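Local coordinates for protein probable transcriptional regulator (Pseudomonas aeruginosa, PDB 2ESN) that probably regulates transcription as a LysR-family protein, binding DNA through a helix-turn-helix domain and sensing a still unknown small molecule through its substrate-binding domain, at residues 201-206 with 225-230; 179-184 with 241-246. All blocks are in the same frame, centred on the assembly; numbering follows the deposited sequence.

Contact 1: 201-206 with 225-230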
ATOM      1  N   GLU C 201     -19.065 -38.263  -4.889  1.00 36.38           N
ATOM      2  CA  GLU C 201     -18.166 -38.055  -3.737  1.00 35.12           C
ATOM      3  C   GLU C 201     -18.048 -36.587  -3.330  1.00 35.68           C
ATOM      4  O   GLU C 201     -18.460 -35.716  -4.058  1.00 35.35           O
ATOM      5  CB  GLU C 201     -16.765 -38.589  -4.045  1.00 34.68           C
ATOM      6  CG  GLU C 201     -16.664 -40.105  -4.310  1.00 31.94           C
ATOM      7  CD  GLU C 201     -17.153 -40.954  -3.112  1.00 31.25           C
ATOM      8  OE1 GLU C 201     -16.950 -40.575  -1.915  1.00 32.20           O
ATOM      9  OE2 GLU C 201     -17.788 -42.004  -3.410  1.00 34.55           O
ATOM     10  N   ARG C 202     -17.508 -36.326  -2.147  1.00 34.97           N
ATOM     11  CA  ARG C 202     -17.026 -34.993  -1.823  1.00 34.07           C
ATOM     12  C   ARG C 202     -15.568 -34.847  -2.307  1.00 34.23           C
ATOM     13  O   ARG C 202     -14.843 -35.852  -2.535  1.00 32.64           O
ATOM     14  CB  ARG C 202     -17.206 -34.709  -0.322  1.00 35.07           C
ATOM     15  CG  ARG C 202     -18.695 -34.723   0.153  1.00 34.42           C
ATOM     16  CD  ARG C 202     -18.802 -34.658   1.647  1.00 33.50           C
ATOM     17  NE  ARG C 202     -18.654 -33.278   2.096  1.00 30.70           N
ATOM     18  CZ  ARG C 202     -18.090 -32.891   3.254  1.00 33.70           C
ATOM     19  NH1 ARG C 202     -17.567 -33.782   4.118  1.00 31.18           N
ATOM     20  NH2 ARG C 202     -18.024 -31.569   3.557  1.00 31.92           N
ATOM     21  N   HIS C 203     -15.146 -33.600  -2.467  1.00 32.19           N
ATOM     22  CA  HIS C 203     -13.960 -33.306  -3.221  1.00 30.99           C
ATOM     23  C   HIS C 203     -13.039 -32.368  -2.468  1.00 30.06           C
ATOM     24  O   HIS C 203     -13.508 -31.466  -1.741  1.00 28.36           O
ATOM     25  CB  HIS C 203     -14.307 -32.722  -4.579  1.00 29.57           C
ATOM     26  CG  HIS C 203     -14.927 -33.698  -5.508  1.00 31.36           C
ATOM     27  ND1 HIS C 203     -14.209 -34.370  -6.465  1.00 30.49           N
ATOM     28  CD2 HIS C 203     -16.206 -34.131  -5.623  1.00 31.17           C
ATOM     29  CE1 HIS C 203     -15.018 -35.179  -7.129  1.00 31.93           C
ATOM     30  NE2 HIS C 203     -16.234 -35.039  -6.643  1.00 32.87           N
ATOM     31  N   ALA C 204     -11.716 -32.605  -2.614  1.00 29.68           N
ATOM     32  CA  ALA C 204     -10.724 -31.670  -2.086  1.00 29.46           C
ATOM     33  C   ALA C 204     -10.312 -30.823  -3.276  1.00 29.67           C
ATOM     34  O   ALA C 204     -10.154 -31.334  -4.358  1.00 29.40           O
ATOM     35  CB  ALA C 204      -9.516 -32.393  -1.520  1.00 29.73           C
ATOM     36  N   VAL C 205     -10.127 -29.520  -3.094  1.00 29.52           N
ATOM     37  CA  VAL C 205      -9.865 -28.665  -4.261  1.00 28.30           C
ATOM     38  C   VAL C 205      -8.715 -27.726  -3.950  1.00 27.93           C
ATOM     39  O   VAL C 205      -8.617 -27.190  -2.845  1.00 27.76           O
ATOM     40  CB  VAL C 205     -11.159 -27.846  -4.626  1.00 28.85           C
ATOM     41  CG1 VAL C 205     -10.874 -26.830  -5.675  1.00 31.24           C
ATOM     42  CG2 VAL C 205     -12.254 -28.825  -5.123  1.00 28.02           C
ATOM     43  N   VAL C 206      -7.795 -27.604  -4.888  1.00 27.46           N
ATOM     44  CA  VAL C 206      -6.603 -26.812  -4.699  1.00 28.24           C
ATOM     45  C   VAL C 206      -6.812 -25.410  -5.325  1.00 28.20           C
ATOM     46  O   VAL C 206      -7.059 -25.293  -6.496  1.00 29.79           O
ATOM     47  CB  VAL C 206      -5.389 -27.529  -5.313  1.00 27.23           C
ATOM     48  CG1 VAL C 206      -4.122 -26.637  -5.217  1.00 29.70           C
ATOM     49  CG2 VAL C 206      -5.116 -28.853  -4.597  1.00 30.44           C
ATOM     50  N   LEU C 225     -21.786 -29.295 -15.103  1.00 52.26           N
ATOM     51  CA  LEU C 225     -21.505 -30.236 -13.992  1.00 49.48           C
ATOM     52  C   LEU C 225     -20.926 -29.499 -12.790  1.00 48.85           C
ATOM     53  O   LEU C 225     -20.161 -28.532 -12.939  1.00 48.49           O
ATOM     54  CB  LEU C 225     -20.548 -31.338 -14.453  1.00 50.32           C
ATOM     55  CG  LEU C 225     -20.709 -32.015 -15.846  1.00 49.82           C
ATOM     56  CD1 LEU C 225     -19.493 -32.856 -16.285  1.00 48.85           C
ATOM     57  CD2 LEU C 225     -21.967 -32.859 -15.862  1.00 51.29           C
ATOM     58  N   ARG C 226     -21.299 -29.938 -11.596  1.00 46.95           N
ATOM     59  CA  ARG C 226     -20.798 -29.333 -10.378  1.00 46.10           C
ATOM     60  C   ARG C 226     -20.428 -30.438  -9.398  1.00 44.57           C
ATOM     61  O   ARG C 226     -21.120 -31.469  -9.323  1.00 43.50           O
ATOM     62  CB  ARG C 226     -21.843 -28.382  -9.771  1.00 47.26           C
ATOM     63  CG  ARG C 226     -23.174 -29.060  -9.444  1.00 51.06           C
ATOM     64  CD  ARG C 226     -23.848 -28.446  -8.219  1.00 59.37           C
ATOM     65  NE  ARG C 226     -22.952 -28.520  -7.068  1.00 63.68           N
ATOM     66  CZ  ARG C 226     -23.019 -27.739  -5.986  1.00 66.06           C
ATOM     67  NH1 ARG C 226     -23.971 -26.788  -5.880  1.00 62.05           N
ATOM     68  NH2 ARG C 226     -22.114 -27.921  -5.002  1.00 65.55           N
ATOM     69  N   ARG C 227     -19.324 -30.249  -8.669  1.00 41.54           N
ATOM     70  CA  ARG C 227     -18.949 -31.229  -7.655  1.00 38.50           C
ATOM     71  C   ARG C 227     -19.193 -30.643  -6.258  1.00 37.36           C
ATOM     72  O   ARG C 227     -19.229 -29.404  -6.123  1.00 37.68           O
ATOM     73  CB  ARG C 227     -17.518 -31.753  -7.922  1.00 38.46           C
ATOM     74  CG  ARG C 227     -16.473 -30.702  -7.926  1.00 37.90           C
ATOM     75  CD  ARG C 227     -15.110 -31.196  -8.406  1.00 33.95           C
ATOM     76  NE  ARG C 227     -14.240 -30.018  -8.406  1.00 32.29           N
ATOM     77  CZ  ARG C 227     -12.919 -30.024  -8.476  1.00 36.84           C
ATOM     78  NH1 ARG C 227     -12.224 -31.184  -8.540  1.00 33.05           N
ATOM     79  NH2 ARG C 227     -12.285 -28.858  -8.522  1.00 37.72           N
ATOM     80  N   GLU C 228     -19.422 -31.506  -5.259  1.00 34.69           N
ATOM     81  CA  GLU C 228     -19.599 -31.099  -3.857  1.00 36.11           C
ATOM     82  C   GLU C 228     -18.244 -30.972  -3.223  1.00 33.90           C
ATOM     83  O   GLU C 228     -17.525 -31.950  -3.155  1.00 34.48           O
ATOM     84  CB  GLU C 228     -20.446 -32.100  -2.996  1.00 34.70           C
ATOM     85  CG  GLU C 228     -21.860 -32.339  -3.478  1.00 48.19           C
ATOM     86  CD  GLU C 228     -22.721 -31.039  -3.525  1.00 60.07           C
ATOM     87  OE1 GLU C 228     -23.281 -30.667  -4.624  1.00 63.15           O
ATOM     88  OE2 GLU C 228     -22.802 -30.380  -2.449  1.00 64.47           O
ATOM     89  N   VAL C 229     -17.914 -29.795  -2.694  1.00 34.17           N
ATOM     90  CA  VAL C 229     -16.576 -29.534  -2.189  1.00 32.66           C
ATOM     91  C   VAL C 229     -16.546 -29.593  -0.704  1.00 32.52           C
ATOM     92  O   VAL C 229     -17.306 -28.865  -0.059  1.00 33.51           O
ATOM     93  CB  VAL C 229     -16.073 -28.127  -2.697  1.00 33.73           C
ATOM     94  CG1 VAL C 229     -14.789 -27.731  -1.990  1.00 30.62           C
ATOM     95  CG2 VAL C 229     -15.943 -28.134  -4.260  1.00 31.84           C
ATOM     96  N   ALA C 230     -15.667 -30.420  -0.126  1.00 31.11           N
ATOM     97  CA  ALA C 230     -15.481 -30.447   1.320  1.00 31.11           C
ATOM     98  C   ALA C 230     -14.369 -29.514   1.817  1.00 30.00           C
ATOM     99  O   ALA C 230     -14.493 -28.924   2.878  1.00 31.09           O
ATOM    100  CB  ALA C 230     -15.187 -31.867   1.761  1.00 31.53           C
TER
HETATM  101  O   HOH W   1     -19.325 -34.241  -6.189  1.00 31.92           O
HETATM  102  O   HOH W   2     -19.244 -30.633   1.251  1.00 40.33           O
HETATM  103  O   HOH W   3      -9.744 -31.384  -7.045  1.00 29.04           O
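H203 and A230 carry the clearest backbone link between the parallel strands 202-206 and 228-233: A230 N donates to H203 O (2.9 Å), lying in the carbonyl plane, while the return bond from H203 N to E228 O is bent and weak. One water joins E201 O to E228 N, a second takes a hydrogen bond from R202 NH2 and gives one to V229 O, and a third links A204 O with R227 NH1.

Side-chain packing centres on R227. Its CG sits between the backbone N and the carbonyl carbon (chi1 59°), and from there the extended chain crosses H203 at about a right angle. R227 CB makes a CH-pi contact over the imidazole, 3.9 Å from the H203 ring centroid. Farther out, V205 CG2 lies over one face of the R227 guanidinium, toward its rim and 3.4 Å from R227 NH2, and also meets V229 CG2. A230 CB lies over the centre of the R202 guanidinium, 3.4 Å from R202 CZ.

Outside the segments, Y198 O bonds H203 NE2, and V130 O of the second subunit accepts from R202 NH2, the nitrogen that also bonds water. The arrangement places the R227 guanidinium, a buried cation, in the beta-alpha-beta crossover, its charge probably balanced by its salt-bridge partner D217 of helix 215-221.

Contact 2: 179-184 with 241-246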
ATOM      1  N   VAL C 179      -5.038 -36.091 -13.015  1.00 34.90           N
ATOM      2  CA  VAL C 179      -5.638 -37.356 -12.751  1.00 33.34           C
ATOM      3  C   VAL C 179      -6.506 -37.193 -11.494  1.00 32.91           C
ATOM      4  O   VAL C 179      -6.413 -36.186 -10.848  1.00 32.28           O
ATOM      5  CB  VAL C 179      -4.581 -38.484 -12.565  1.00 33.28           C
ATOM      6  CG1 VAL C 179      -3.855 -38.771 -13.866  1.00 33.27           C
ATOM      7  CG2 VAL C 179      -3.574 -38.182 -11.389  1.00 32.59           C
ATOM      8  N   VAL C 180      -7.374 -38.174 -11.229  1.00 32.17           N
ATOM      9  CA  VAL C 180      -8.269 -38.264 -10.075  1.00 30.63           C
ATOM     10  C   VAL C 180      -7.550 -39.227  -9.144  1.00 31.46           C
ATOM     11  O   VAL C 180      -7.118 -40.307  -9.560  1.00 29.07           O
ATOM     12  CB  VAL C 180      -9.671 -38.802 -10.461  1.00 31.09           C
ATOM     13  CG1 VAL C 180     -10.559 -39.002  -9.209  1.00 29.17           C
ATOM     14  CG2 VAL C 180     -10.356 -37.786 -11.395  1.00 28.86           C
ATOM     15  N   VAL C 181      -7.435 -38.784  -7.893  1.00 30.77           N
ATOM     16  CA  VAL C 181      -6.755 -39.454  -6.853  1.00 31.66           C
ATOM     17  C   VAL C 181      -7.782 -39.770  -5.781  1.00 30.66           C
ATOM     18  O   VAL C 181      -8.633 -38.938  -5.505  1.00 30.90           O
ATOM     19  CB  VAL C 181      -5.691 -38.434  -6.289  1.00 31.83           C
ATOM     20  CG1 VAL C 181      -5.191 -38.854  -4.971  1.00 32.42           C
ATOM     21  CG2 VAL C 181      -4.548 -38.168  -7.344  1.00 32.55           C
ATOM     22  N   ALA C 182      -7.731 -40.992  -5.220  1.00 31.60           N
ATOM     23  CA  ALA C 182      -8.517 -41.389  -4.037  1.00 31.05           C
ATOM     24  C   ALA C 182      -7.601 -42.148  -3.138  1.00 31.70           C
ATOM     25  O   ALA C 182      -6.580 -42.617  -3.599  1.00 29.75           O
ATOM     26  CB  ALA C 182      -9.636 -42.301  -4.434  1.00 31.63           C
ATOM     27  N   ARG C 183      -7.976 -42.293  -1.858  1.00 32.54           N
ATOM     28  CA  ARG C 183      -7.289 -43.256  -1.015  1.00 32.70           C
ATOM     29  C   ARG C 183      -7.261 -44.613  -1.753  1.00 33.28           C
ATOM     30  O   ARG C 183      -8.178 -44.945  -2.574  1.00 32.82           O
ATOM     31  CB  ARG C 183      -7.937 -43.374   0.364  1.00 32.17           C
ATOM     32  CG  ARG C 183      -9.405 -43.893   0.400  1.00 32.72           C
ATOM     33  CD  ARG C 183      -9.542 -44.743   1.639  1.00 40.19           C
ATOM     34  NE  ARG C 183      -9.410 -43.960   2.833  1.00 41.95           N
ATOM     35  CZ  ARG C 183      -8.594 -44.139   3.866  1.00 41.09           C
ATOM     36  NH1 ARG C 183      -8.712 -43.267   4.850  1.00 40.30           N
ATOM     37  NH2 ARG C 183      -7.696 -45.109   3.938  1.00 39.69           N
ATOM     38  N   ARG C 184      -6.200 -45.377  -1.521  1.00 30.80           N
ATOM     39  CA  ARG C 184      -5.990 -46.622  -2.219  1.00 31.06           C
ATOM     40  C   ARG C 184      -7.174 -47.589  -2.054  1.00 30.94           C
ATOM     41  O   ARG C 184      -7.608 -48.227  -3.012  1.00 30.74           O
ATOM     42  CB  ARG C 184      -4.734 -47.325  -1.682  1.00 31.37           C
ATOM     43  CG  ARG C 184      -4.382 -48.538  -2.614  1.00 39.96           C
ATOM     44  CD  ARG C 184      -2.986 -49.084  -2.353  1.00 52.21           C
ATOM     45  NE  ARG C 184      -2.032 -48.183  -3.000  1.00 59.26           N
ATOM     46  CZ  ARG C 184      -1.054 -47.496  -2.410  1.00 58.05           C
ATOM     47  NH1 ARG C 184      -0.800 -47.629  -1.090  1.00 55.50           N
ATOM     48  NH2 ARG C 184      -0.329 -46.684  -3.187  1.00 53.74           N
ATOM     49  N   PHE C 241      -2.110 -35.798   0.712  1.00 27.76           N
ATOM     50  CA  PHE C 241      -2.268 -36.528   1.990  1.00 28.97           C
ATOM     51  C   PHE C 241      -3.693 -36.504   2.539  1.00 30.39           C
ATOM     52  O   PHE C 241      -4.156 -37.493   3.153  1.00 29.07           O
ATOM     53  CB  PHE C 241      -1.304 -36.039   3.086  1.00 30.77           C
ATOM     54  CG  PHE C 241       0.118 -36.488   2.855  1.00 31.91           C
ATOM     55  CD1 PHE C 241       1.029 -35.636   2.235  1.00 29.90           C
ATOM     56  CD2 PHE C 241       0.519 -37.786   3.260  1.00 33.33           C
ATOM     57  CE1 PHE C 241       2.381 -36.059   2.047  1.00 35.43           C
ATOM     58  CE2 PHE C 241       1.823 -38.247   3.060  1.00 31.92           C
ATOM     59  CZ  PHE C 241       2.771 -37.378   2.452  1.00 31.90           C
ATOM     60  N   LEU C 242      -4.380 -35.387   2.336  1.00 29.29           N
ATOM     61  CA  LEU C 242      -5.781 -35.321   2.725  1.00 29.52           C
ATOM     62  C   LEU C 242      -6.623 -36.425   2.027  1.00 28.64           C
ATOM     63  O   LEU C 242      -7.396 -37.144   2.648  1.00 27.40           O
ATOM     64  CB  LEU C 242      -6.326 -33.915   2.388  1.00 30.45           C
ATOM     65  CG  LEU C 242      -7.878 -33.767   2.445  1.00 31.90           C
ATOM     66  CD1 LEU C 242      -8.386 -33.984   3.913  1.00 29.69           C
ATOM     67  CD2 LEU C 242      -8.267 -32.386   1.951  1.00 26.48           C
ATOM     68  N   ALA C 243      -6.468 -36.539   0.725  1.00 29.58           N
ATOM     69  CA  ALA C 243      -7.106 -37.601  -0.084  1.00 30.20           C
ATOM     70  C   ALA C 243      -6.833 -39.052   0.334  1.00 31.82           C
ATOM     71  O   ALA C 243      -7.710 -39.934   0.133  1.00 31.57           O
ATOM     72  CB  ALA C 243      -6.724 -37.420  -1.523  1.00 28.14           C
ATOM     73  N   GLY C 244      -5.608 -39.319   0.848  1.00 32.07           N
ATOM     74  CA  GLY C 244      -5.209 -40.615   1.385  1.00 30.49           C
ATOM     75  C   GLY C 244      -5.792 -40.945   2.753  1.00 32.07           C
ATOM     76  O   GLY C 244      -5.799 -42.106   3.137  1.00 34.30           O
ATOM     77  N   SER C 245      -6.293 -39.949   3.486  1.00 31.87           N
ATOM     78  CA  SER C 245      -6.952 -40.174   4.775  1.00 31.95           C
ATOM     79  C   SER C 245      -8.480 -39.973   4.763  1.00 30.59           C
ATOM     80  O   SER C 245      -9.080 -40.070   5.803  1.00 31.61           O
ATOM     81  CB  SER C 245      -6.347 -39.335   5.909  1.00 32.92           C
ATOM     82  OG  SER C 245      -5.069 -39.876   6.274  1.00 35.55           O
ATOM     83  N   THR C 246      -9.102 -39.820   3.603  1.00 29.20           N
ATOM     84  CA  THR C 246     -10.536 -39.648   3.559  1.00 29.53           C
ATOM     85  C   THR C 246     -11.129 -40.275   2.334  1.00 30.26           C
ATOM     86  O   THR C 246     -10.399 -40.837   1.445  1.00 29.40           O
ATOM     87  CB  THR C 246     -10.895 -38.134   3.491  1.00 29.14           C
ATOM     88  OG1 THR C 246     -10.304 -37.633   2.294  1.00 25.09           O
ATOM     89  CG2 THR C 246     -10.371 -37.347   4.698  1.00 28.16           C
TER
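The chi1 of R183, 63°, sets CG between the backbone N and the carbonyl carbon, and further bends at chi2 and chi3 bring the guanidinium beside the residues at and just after the end of helix 236-244. The aliphatic part runs beside the chain after the helix, with R183 CG 3.4 Å from T246 O. Beyond it the guanidinium is laid across the backbone: G244 O stands over one of its faces, offset toward the rim and 3.5 Å from R183 CZ. The carbonyl thus faces the flat of the cation, an approach that is probably favourable electrostatically without using an N-H. At the strand backbone, R183 N comes within 3.1 Å of A243 O.

Apolar contact is slight, V181 CG1 meeting A243 CB at 4.0 Å. T246 OG1 (3.0 Å) and S245 N both donate to L242 O, from opposite faces of its plane.

Strand 168-183 runs here between strands 249-253 and 266-269, antiparallel to both, and V181 also packs on A257 of helix 254-264. On helix 236-244 and the turn after it, F241, L242, S245 and T246 touch the second subunit, F241 meeting F113 of that subunit edge-to-face.

How the contacts relate
Both contacts reach the same mixed sheet of the LysR substrate-binding domain, with centres about 13 Å apart, and contact 1 is nested in the chain loop that contact 2 closes. Contact 1 is the more buried: two strands pair through backbone bonds and waters, with an arginine packed over a histidine ring and its charge met by the crossover helix. Contact 2 sets a helix end against a strand and is only partly buried; there an arginine and backbone carbonyls meet, and the apolar part is small. Strand 228-233 leads directly into helix 236-244, and A204 CB packs against L242 CD2 (3.7 Å), joining the two. Each also reaches the second subunit.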